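Local atomic coordinates of insulinase family protease (Yersinia pestis, PDB entry 3GO9), a protein that binds zinc and is predicted to be a protease of the insulinase (M16) family, although an incomplete catalytic motif leaves its activity uncertain. Residues Val68-Leu73 against Gln192-Glu197; Leu77-Ser82 against Asp158-Phe163; Phe300-Gln305 against Asn358-Ala363. One frame throughout, in Å; residues are numbered along the deposited sequence.

Contact 1 of 3, residues Val68-Leu73 against Gln192-Glu197. With ZN (zinc ion), chain C.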
loop_
_atom_site.group_PDB
_atom_site.type_symbol
_atom_site.label_atom_id
_atom_site.label_comp_id
_atom_site.label_asym_id
_atom_site.label_seq_id
_atom_site.Cartn_x
_atom_site.Cartn_y
_atom_site.Cartn_z
ATOM N N VAL A 68 -7.835 4.053 -23.939
ATOM C CA VAL A 68 -7.625 2.868 -23.155
ATOM C C VAL A 68 -6.159 2.472 -23.237
ATOM O O VAL A 68 -5.582 2.366 -24.332
ATOM C CB VAL A 68 -8.520 1.721 -23.687
ATOM C CG1 VAL A 68 -8.135 0.406 -23.055
ATOM C CG2 VAL A 68 -10.021 2.076 -23.478
ATOM N N GLY A 69 -5.550 2.310 -22.069
ATOM C CA GLY A 69 -4.162 1.855 -21.979
ATOM C C GLY A 69 -3.131 2.974 -22.114
ATOM O O GLY A 69 -1.912 2.704 -22.020
ATOM N N PHE A 70 -3.574 4.210 -22.385
ATOM C CA PHE A 70 -2.642 5.328 -22.592
ATOM C C PHE A 70 -1.766 5.573 -21.362
ATOM O O PHE A 70 -0.547 5.753 -21.492
ATOM C CB PHE A 70 -3.374 6.624 -22.980
ATOM C CG PHE A 70 -3.763 6.739 -24.419
ATOM C CD1 PHE A 70 -3.779 5.664 -25.292
ATOM C CD2 PHE A 70 -4.081 7.992 -24.919
ATOM C CE1 PHE A 70 -4.087 5.861 -26.621
ATOM C CE2 PHE A 70 -4.405 8.180 -26.226
ATOM C CZ PHE A 70 -4.431 7.119 -27.080
ATOM N N ALA A 71 -2.339 5.551 -20.176
ATOM C CA ALA A 71 -1.518 5.872 -18.988
ATOM C C ALA A 71 -0.463 4.802 -18.766
ATOM O O ALA A 71 0.639 5.063 -18.239
ATOM C CB ALA A 71 -2.404 5.962 -17.758
ATOM N N HIS A 72 -0.799 3.567 -19.096
ATOM C CA HIS A 72 0.185 2.458 -18.930
ATOM C C HIS A 72 1.279 2.493 -20.004
ATOM O O HIS A 72 2.395 1.977 -19.768
ATOM C CB HIS A 72 -0.566 1.134 -18.916
ATOM C CG HIS A 72 0.263 -0.035 -18.502
ATOM N ND1 HIS A 72 0.574 -0.270 -17.180
ATOM C CD2 HIS A 72 0.736 -1.084 -19.205
ATOM C CE1 HIS A 72 1.259 -1.401 -17.100
ATOM N NE2 HIS A 72 1.402 -1.881 -18.316
ATOM N N LEU A 73 0.976 3.023 -21.171
ATOM C CA LEU A 73 1.930 3.093 -22.292
ATOM C C LEU A 73 2.987 4.178 -22.102
ATOM O O LEU A 73 4.165 3.997 -22.408
ATOM C CB LEU A 73 1.226 3.293 -23.642
ATOM C CG LEU A 73 2.089 3.409 -24.890
ATOM C CD1 LEU A 73 2.992 2.244 -25.036
ATOM C CD2 LEU A 73 1.233 3.585 -26.130
ATOM N N GLN A 192 -4.708 -0.568 -31.426
ATOM C CA GLN A 192 -3.841 -0.256 -32.536
ATOM C C GLN A 192 -4.670 -0.143 -33.819
ATOM O O GLN A 192 -5.709 -0.813 -33.946
ATOM C CB GLN A 192 -2.789 -1.335 -32.665
ATOM C CG GLN A 192 -1.904 -1.454 -31.471
ATOM C CD GLN A 192 -0.717 -2.325 -31.735
ATOM O OE1 GLN A 192 -0.234 -2.388 -32.864
ATOM N NE2 GLN A 192 -0.255 -3.050 -30.698
ATOM N N PRO A 193 -4.253 0.746 -34.734
ATOM C CA PRO A 193 -3.119 1.696 -34.667
ATOM C C PRO A 193 -3.385 2.816 -33.673
ATOM O O PRO A 193 -4.534 3.293 -33.531
ATOM C CB PRO A 193 -3.032 2.249 -36.107
ATOM C CG PRO A 193 -3.994 1.404 -36.877
ATOM C CD PRO A 193 -5.015 0.903 -35.981
ATOM N N VAL A 194 -2.322 3.255 -33.010
ATOM C CA VAL A 194 -2.406 4.308 -31.985
ATOM C C VAL A 194 -2.432 5.640 -32.682
ATOM O O VAL A 194 -1.609 5.908 -33.575
ATOM C CB VAL A 194 -1.181 4.256 -31.048
ATOM C CG1 VAL A 194 -1.198 5.457 -30.041
ATOM C CG2 VAL A 194 -1.145 2.922 -30.305
ATOM N N ASP A 195 -3.354 6.496 -32.244
ATOM C CA ASP A 195 -3.401 7.860 -32.667
ATOM C C ASP A 195 -2.390 8.597 -31.808
ATOM O O ASP A 195 -2.683 8.908 -30.640
ATOM C CB ASP A 195 -4.813 8.380 -32.426
ATOM C CG ASP A 195 -4.988 9.804 -32.876
ATOM O OD1 ASP A 195 -6.145 10.155 -33.149
ATOM O OD2 ASP A 195 -4.014 10.563 -32.951
ATOM N N VAL A 196 -1.174 8.748 -32.347
ATOM C CA VAL A 196 -0.055 9.288 -31.578
ATOM C C VAL A 196 -0.377 10.734 -31.153
ATOM O O VAL A 196 -0.026 11.163 -30.046
ATOM C CB VAL A 196 1.295 9.148 -32.345
ATOM C CG1 VAL A 196 2.381 9.906 -31.681
ATOM C CG2 VAL A 196 1.668 7.631 -32.521
ATOM N N GLU A 197 -1.121 11.465 -31.995
ATOM C CA GLU A 197 -1.478 12.836 -31.636
ATOM C C GLU A 197 -2.385 12.864 -30.392
ATOM O O GLU A 197 -2.189 13.702 -29.499
ATOM C CB GLU A 197 -2.110 13.553 -32.826
ATOM C CG GLU A 197 -1.111 13.713 -34.014
ATOM C CD GLU A 197 0.065 14.597 -33.672
ATOM O OE1 GLU A 197 -0.116 15.570 -32.899
ATOM O OE2 GLU A 197 1.176 14.325 -34.185
HETATM ZN ZN ZN C . 2.201 -3.723 -18.090
HETATM O O HOH W 1 1.478 -3.953 -19.541
HETATM O O HOH W 2 1.277 -4.678 -16.742
#

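Contact 2 of 3, residues Leu77-Ser82 against Asp158-Phe163. With ZN (zinc ion), chain C.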
loop_
_atom_site.group_PDB
_atom_site.type_symbol
_atom_site.label_atom_id
_atom_site.label_comp_id
_atom_site.label_asym_id
_atom_site.label_seq_id
_atom_site.Cartn_x
_atom_site.Cartn_y
_atom_site.Cartn_z
ATOM N N LEU A 77 7.364 4.474 -23.024
ATOM C CA LEU A 77 8.019 5.408 -23.951
ATOM C C LEU A 77 9.327 6.002 -23.344
ATOM O O LEU A 77 10.340 6.085 -24.045
ATOM C CB LEU A 77 7.048 6.506 -24.417
ATOM C CG LEU A 77 5.792 6.019 -25.055
ATOM C CD1 LEU A 77 4.912 7.268 -25.444
ATOM C CD2 LEU A 77 6.017 5.115 -26.291
ATOM N N ALA A 78 9.247 6.386 -22.078
ATOM C CA ALA A 78 10.305 6.979 -21.320
ATOM C C ALA A 78 11.516 6.029 -21.216
ATOM O O ALA A 78 12.650 6.484 -21.013
ATOM C CB ALA A 78 9.814 7.418 -19.883
ATOM N N LEU A 79 11.281 4.719 -21.390
ATOM C CA LEU A 79 12.371 3.721 -21.420
ATOM C C LEU A 79 12.892 3.469 -22.822
ATOM O O LEU A 79 13.955 2.876 -22.998
ATOM C CB LEU A 79 11.916 2.386 -20.810
ATOM C CG LEU A 79 11.474 2.479 -19.373
ATOM C CD1 LEU A 79 10.735 1.179 -18.828
ATOM C CD2 LEU A 79 12.670 2.815 -18.431
HETATM N N MSE A 80 12.157 3.845 -23.860
HETATM C CA MSE A 80 12.645 3.686 -25.220
HETATM C C MSE A 80 13.642 4.773 -25.516
HETATM O O MSE A 80 14.669 4.530 -26.144
HETATM C CB MSE A 80 11.500 3.784 -26.227
HETATM C CG MSE A 80 10.390 2.822 -26.031
HETATM SE SE MSE A 80 10.913 0.950 -26.242
HETATM C CE MSE A 80 11.440 0.521 -24.547
ATOM N N SER A 81 13.326 5.994 -25.116
ATOM C CA SER A 81 14.191 7.110 -25.440
ATOM C C SER A 81 13.884 8.247 -24.507
ATOM O O SER A 81 12.723 8.390 -24.065
ATOM C CB SER A 81 14.023 7.513 -26.904
ATOM O OG SER A 81 13.038 8.474 -27.070
ATOM N N SER A 82 14.898 9.044 -24.191
ATOM C CA SER A 82 14.693 10.182 -23.310
ATOM C C SER A 82 15.514 11.348 -23.812
ATOM O O SER A 82 16.682 11.180 -24.165
ATOM C CB SER A 82 15.024 9.828 -21.884
ATOM O OG SER A 82 14.467 10.717 -20.933
ATOM N N ASP A 158 7.169 -6.613 -20.820
ATOM C CA ASP A 158 6.460 -5.425 -20.338
ATOM C C ASP A 158 7.104 -4.979 -19.070
ATOM O O ASP A 158 6.890 -5.577 -18.011
ATOM C CB ASP A 158 5.024 -5.787 -20.075
ATOM C CG ASP A 158 4.307 -4.702 -19.415
ATOM O OD1 ASP A 158 4.731 -3.491 -19.597
ATOM O OD2 ASP A 158 3.374 -5.107 -18.674
ATOM N N PRO A 159 7.907 -3.891 -19.139
ATOM C CA PRO A 159 8.561 -3.481 -17.909
ATOM C C PRO A 159 7.664 -2.692 -16.972
ATOM O O PRO A 159 8.071 -2.390 -15.864
ATOM C CB PRO A 159 9.709 -2.603 -18.412
ATOM C CG PRO A 159 9.181 -1.980 -19.616
ATOM C CD PRO A 159 8.251 -3.029 -20.269
ATOM N N ILE A 160 6.448 -2.359 -17.391
ATOM C CA ILE A 160 5.554 -1.523 -16.591
ATOM C C ILE A 160 4.538 -2.378 -15.816
ATOM O O ILE A 160 3.777 -3.162 -16.409
ATOM C CB ILE A 160 4.791 -0.509 -17.500
ATOM C CG1 ILE A 160 5.784 0.226 -18.425
ATOM C CG2 ILE A 160 3.992 0.540 -16.635
ATOM C CD1 ILE A 160 7.005 0.887 -17.725
ATOM N N ALA A 161 4.553 -2.258 -14.511
ATOM C CA ALA A 161 3.702 -3.043 -13.653
ATOM C C ALA A 161 2.409 -2.342 -13.401
ATOM O O ALA A 161 2.234 -1.149 -13.742
ATOM C CB ALA A 161 4.403 -3.316 -12.310
ATOM N N THR A 162 1.498 -3.067 -12.783
ATOM C CA THR A 162 0.271 -2.445 -12.321
ATOM C C THR A 162 0.143 -2.503 -10.802
ATOM O O THR A 162 0.839 -3.257 -10.134
ATOM C CB THR A 162 -0.960 -3.172 -12.920
ATOM O OG1 THR A 162 -0.925 -4.567 -12.585
ATOM C CG2 THR A 162 -0.986 -3.052 -14.449
ATOM N N PHE A 163 -0.711 -1.660 -10.250
ATOM C CA PHE A 163 -1.197 -1.848 -8.878
ATOM C C PHE A 163 -2.720 -1.916 -8.902
ATOM O O PHE A 163 -3.351 -1.007 -9.450
ATOM C CB PHE A 163 -0.790 -0.733 -7.953
ATOM C CG PHE A 163 -1.320 -0.943 -6.575
ATOM C CD1 PHE A 163 -0.718 -1.905 -5.757
ATOM C CD2 PHE A 163 -2.498 -0.327 -6.157
ATOM C CE1 PHE A 163 -1.251 -2.175 -4.510
ATOM C CE2 PHE A 163 -3.043 -0.597 -4.898
ATOM C CZ PHE A 163 -2.397 -1.529 -4.078
HETATM ZN ZN ZN C . 2.201 -3.723 -18.090
HETATM O O HOH W 1 1.478 -3.953 -19.541
HETATM O O HOH W 2 1.277 -4.678 -16.742
#

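Contact 3 of 3, residues Phe300-Gln305 against Asn358-Ala363. With ZN (zinc ion), chain D.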
loop_
_atom_site.group_PDB
_atom_site.type_symbol
_atom_site.label_atom_id
_atom_site.label_comp_id
_atom_site.label_asym_id
_atom_site.label_seq_id
_atom_site.Cartn_x
_atom_site.Cartn_y
_atom_site.Cartn_z
ATOM N N PHE A 300 -4.880 -12.898 16.337
ATOM C CA PHE A 300 -4.110 -13.726 15.428
ATOM C C PHE A 300 -3.020 -14.452 16.172
ATOM O O PHE A 300 -2.762 -15.660 15.980
ATOM C CB PHE A 300 -3.508 -12.953 14.285
ATOM C CG PHE A 300 -2.909 -13.851 13.278
ATOM C CD1 PHE A 300 -3.723 -14.762 12.590
ATOM C CD2 PHE A 300 -1.550 -13.864 13.066
ATOM C CE1 PHE A 300 -3.192 -15.619 11.683
ATOM C CE2 PHE A 300 -1.013 -14.741 12.117
ATOM C CZ PHE A 300 -1.854 -15.598 11.422
ATOM N N TRP A 301 -2.401 -13.715 17.070
ATOM C CA TRP A 301 -1.397 -14.231 17.949
ATOM C C TRP A 301 -1.895 -15.452 18.763
ATOM O O TRP A 301 -1.220 -16.473 18.826
ATOM C CB TRP A 301 -0.996 -13.088 18.860
ATOM C CG TRP A 301 -0.195 -13.438 19.975
ATOM C CD1 TRP A 301 1.119 -13.771 19.964
ATOM C CD2 TRP A 301 -0.610 -13.449 21.357
ATOM N NE1 TRP A 301 1.549 -14.004 21.245
ATOM C CE2 TRP A 301 0.510 -13.812 22.118
ATOM C CE3 TRP A 301 -1.826 -13.182 22.017
ATOM C CZ2 TRP A 301 0.462 -13.942 23.508
ATOM C CZ3 TRP A 301 -1.870 -13.307 23.393
ATOM C CH2 TRP A 301 -0.729 -13.685 24.126
ATOM N N HIS A 302 -3.085 -15.323 19.327
ATOM C CA HIS A 302 -3.666 -16.372 20.171
ATOM C C HIS A 302 -3.956 -17.620 19.351
ATOM O O HIS A 302 -3.642 -18.731 19.796
ATOM C CB HIS A 302 -4.967 -15.908 20.739
ATOM C CG HIS A 302 -5.661 -16.937 21.549
ATOM N ND1 HIS A 302 -5.343 -17.159 22.863
ATOM C CD2 HIS A 302 -6.670 -17.789 21.248
ATOM C CE1 HIS A 302 -6.097 -18.145 23.330
ATOM N NE2 HIS A 302 -6.903 -18.551 22.368
ATOM N N ILE A 303 -4.578 -17.435 18.193
ATOM C CA ILE A 303 -4.910 -18.581 17.310
ATOM C C ILE A 303 -3.618 -19.255 16.861
ATOM O O ILE A 303 -3.525 -20.489 16.882
ATOM C CB ILE A 303 -5.822 -18.226 16.127
ATOM C CG1 ILE A 303 -7.170 -17.645 16.595
ATOM C CG2 ILE A 303 -6.071 -19.474 15.227
ATOM C CD1 ILE A 303 -7.961 -17.030 15.471
ATOM N N LYS A 304 -2.597 -18.481 16.496
ATOM C CA LYS A 304 -1.337 -19.077 16.101
ATOM C C LYS A 304 -0.742 -19.911 17.194
ATOM O O LYS A 304 -0.218 -20.990 16.910
ATOM C CB LYS A 304 -0.311 -18.001 15.734
ATOM C CG LYS A 304 -0.535 -17.370 14.403
ATOM C CD LYS A 304 0.811 -16.909 13.811
ATOM C CE LYS A 304 1.658 -16.055 14.783
ATOM N NZ LYS A 304 2.611 -16.892 15.601
ATOM N N GLN A 305 -0.782 -19.409 18.424
ATOM C CA GLN A 305 -0.209 -20.151 19.542
ATOM C C GLN A 305 -0.988 -21.445 19.755
ATOM O O GLN A 305 -0.379 -22.468 20.058
ATOM C CB GLN A 305 -0.255 -19.390 20.865
ATOM C CG GLN A 305 0.207 -17.966 20.795
ATOM C CD GLN A 305 0.877 -17.528 22.057
ATOM O OE1 GLN A 305 0.208 -17.220 23.064
ATOM N NE2 GLN A 305 2.218 -17.491 22.029
ATOM N N ASN A 358 -15.193 -14.472 25.753
ATOM C CA ASN A 358 -14.357 -14.398 26.940
ATOM C C ASN A 358 -13.030 -13.681 26.812
ATOM O O ASN A 358 -12.416 -13.317 27.837
ATOM C CB ASN A 358 -14.122 -15.825 27.424
ATOM C CG ASN A 358 -15.426 -16.505 27.831
ATOM O OD1 ASN A 358 -15.696 -17.659 27.473
ATOM N ND2 ASN A 358 -16.245 -15.774 28.580
ATOM N N GLY A 359 -12.561 -13.473 25.591
ATOM C CA GLY A 359 -11.333 -12.787 25.358
ATOM C C GLY A 359 -10.106 -13.503 25.835
ATOM O O GLY A 359 -10.097 -14.741 26.016
ATOM N N LEU A 360 -9.086 -12.711 26.049
ATOM C CA LEU A 360 -7.805 -13.164 26.539
ATOM C C LEU A 360 -7.913 -13.389 28.038
ATOM O O LEU A 360 -8.687 -12.729 28.731
ATOM C CB LEU A 360 -6.749 -12.114 26.246
ATOM C CG LEU A 360 -6.371 -11.834 24.803
ATOM C CD1 LEU A 360 -5.063 -11.044 24.807
ATOM C CD2 LEU A 360 -6.226 -13.128 24.011
ATOM N N SER A 361 -7.103 -14.312 28.532
ATOM C CA SER A 361 -6.852 -14.402 29.974
ATOM C C SER A 361 -5.925 -13.280 30.425
ATOM O O SER A 361 -5.226 -12.654 29.619
ATOM C CB SER A 361 -6.190 -15.742 30.329
ATOM O OG SER A 361 -4.892 -15.784 29.825
ATOM N N GLN A 362 -5.869 -13.050 31.725
ATOM C CA GLN A 362 -4.970 -12.039 32.237
ATOM C C GLN A 362 -3.543 -12.395 31.918
ATOM O O GLN A 362 -2.737 -11.533 31.616
ATOM C CB GLN A 362 -5.129 -11.903 33.757
ATOM C CG GLN A 362 -4.270 -10.773 34.360
ATOM C CD GLN A 362 -4.778 -9.408 33.977
ATOM O OE1 GLN A 362 -5.946 -9.072 34.218
ATOM N NE2 GLN A 362 -3.908 -8.611 33.354
ATOM N N ALA A 363 -3.200 -13.685 32.018
ATOM C CA ALA A 363 -1.825 -14.096 31.742
ATOM C C ALA A 363 -1.458 -13.875 30.275
ATOM O O ALA A 363 -0.347 -13.428 29.960
ATOM C CB ALA A 363 -1.618 -15.578 32.120
HETATM ZN ZN ZN D . -8.219 -20.093 22.290
HETATM O O HOH W 3 -9.915 -19.588 23.194
#

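Contact 1 of 3, residues Val68-Leu73 against Gln192-Glu197
The ring of Phe70 reaches from the first turn of helix 70-80 to the chain that leads into helix 196-206. Its CE1 lies 4.5 Å from Val194 CG1, and its CZ is 4.4 Å from the backbone Asp195 O. Both partners meet the ring obliquely, and no hydrogen bond joins the two segments, so the touch is light van der Waals packing. Val194 offers the branch that stands anti to its backbone N (chi1 175°), which carries CG1 to the ring. Leu73, one turn beyond Phe70, also directs its side chain at this segment. Around this touch the packing is filled in by neighbours: Phe70 rests on Val190, Lys198 and Leu199, Leu73 on Val190, Leu199 and Ala152, and Val194 on Leu153 of helix 146-153.

His72 matches the first histidine of the HXXEH zinc motif of M16 peptidases and lies well apart from this packing. Its NE2 binds the zinc ion at 2.0 Å, with the metal nearer to CE1 (2.7 Å) than to CD2 (3.2 Å), the bond leaning toward CE1. Asp158 and Ile160 O complete the protein ligands. On the far side of the imidazole, ND1 is hydrogen-bonded to Thr109 OG1, which fixes the rotation of the ring.

Further out, each segment holds a helix start. Gly69 takes the N-cap position with a positive phi of 85°, and the Glu63 carboxylate bonds to the backbone N of both Gly69 and Ala71. The helix then closes its first turn through Leu73 N to Gly69 O at 3.0 Å. On the opposing segment Asp195 is the N-cap, its OD2 accepting from Lys198 N, and a cis peptide precedes Pro193 where the chain approaches Val194.

Contact 2 of 3, residues Leu77-Ser82 against Asp158-Phe163
Leu79 presses a single methyl into the Pro159-Ile160 turn. CD1 sits 3.6 Å from Pro159 CG and 3.9 Å from Ile160 CD1, so one branch fills the angle between a proline ring and the end of an isoleucine. Leu79 runs alongside both residues, its side chain pointing the opposite way to theirs. It holds CG anti to its own carbonyl carbon (chi1 -60°), extending the branch from helix 70-80 toward the turn.

Away from this apolar grip the contact is loose. Met80, present as selenomethionine, brings CE no nearer than 6.0 Å to Pro159 CG, and Asp158 lies exposed at the zinc side. There the polar chemistry is local: Ile160 N donates to Asp158 OD1 (3.0 Å, 154°), an Asx turn in which the donor stands well above the carboxylate plane. OD2 of the same aspartate binds zinc at 1.9 Å, and Ile160 O is a longer ligand at 2.4 Å. Arg76 forms a salt bridge to OD1, giving the carboxylate a second charged partner; Pro75 and Arg76 occupy the places of the Glu and second His of the HXXEH motif.

Strand 160-162 pairs with strand 107-109 at the margin of the seven-stranded sheet, while helix 70-80 lies between it and helix 146-153, which receives Leu77.

Contact 3 of 3, residues Phe300-Gln305 against Asn358-Ala363
Trp301 reaches across to the other segment, its CZ3 4.2 Å from Leu360 CD1. The two side chains cross obliquely, the indole having been swung out with CG anti to the backbone N (chi1 169°). His302 comes next and meets the other branch of the same leucine, ND1 lying 4.3 Å from Leu360 CD2. Leu360 thus sits against two consecutive rings of helix 283-309, and also touches Leu355, Leu368 and Leu431 of three other helices. The chain around it turns from helix 341-358 to helix 362-377 through Gly359, whose phi is positive, and Ser361 at the N-cap position.

At its other end His302 binds zinc through NE2 at 2.0 Å, with CE1 and CD2 nearly equidistant from the metal, and Glu351 of helix 341-358 is the second protein ligand. Van der Waals contact alone therefore accounts for the touch between the segments, with no hydrogen bond across it, whereas the same His302 ring also coordinates the zinc, which with Glu351 links helix 283-309 to helix 341-358.

Contacts 1 and 2 share helix 70-80 and one zinc ion: contact 1 supplies His72 near the start of the helix, contact 2 supplies Asp158 and Ile160, and their centres are 13 Å apart. The histidine meets the strand directly, with His72 CE1 3.1 Å from Ile160 O. The site probably lies near that of the catalytic zinc in active relatives, but its ligands differ and no catalytic role follows. Contact 3 lies in the inactive-domain part of the chain, as do residues 193-197 of contact 1, and has its own zinc. Its centre lies 54 and 48 Å from those of contacts 1 and 2, across the centre of the chain, with nearest atoms about 32 and 21 Å apart.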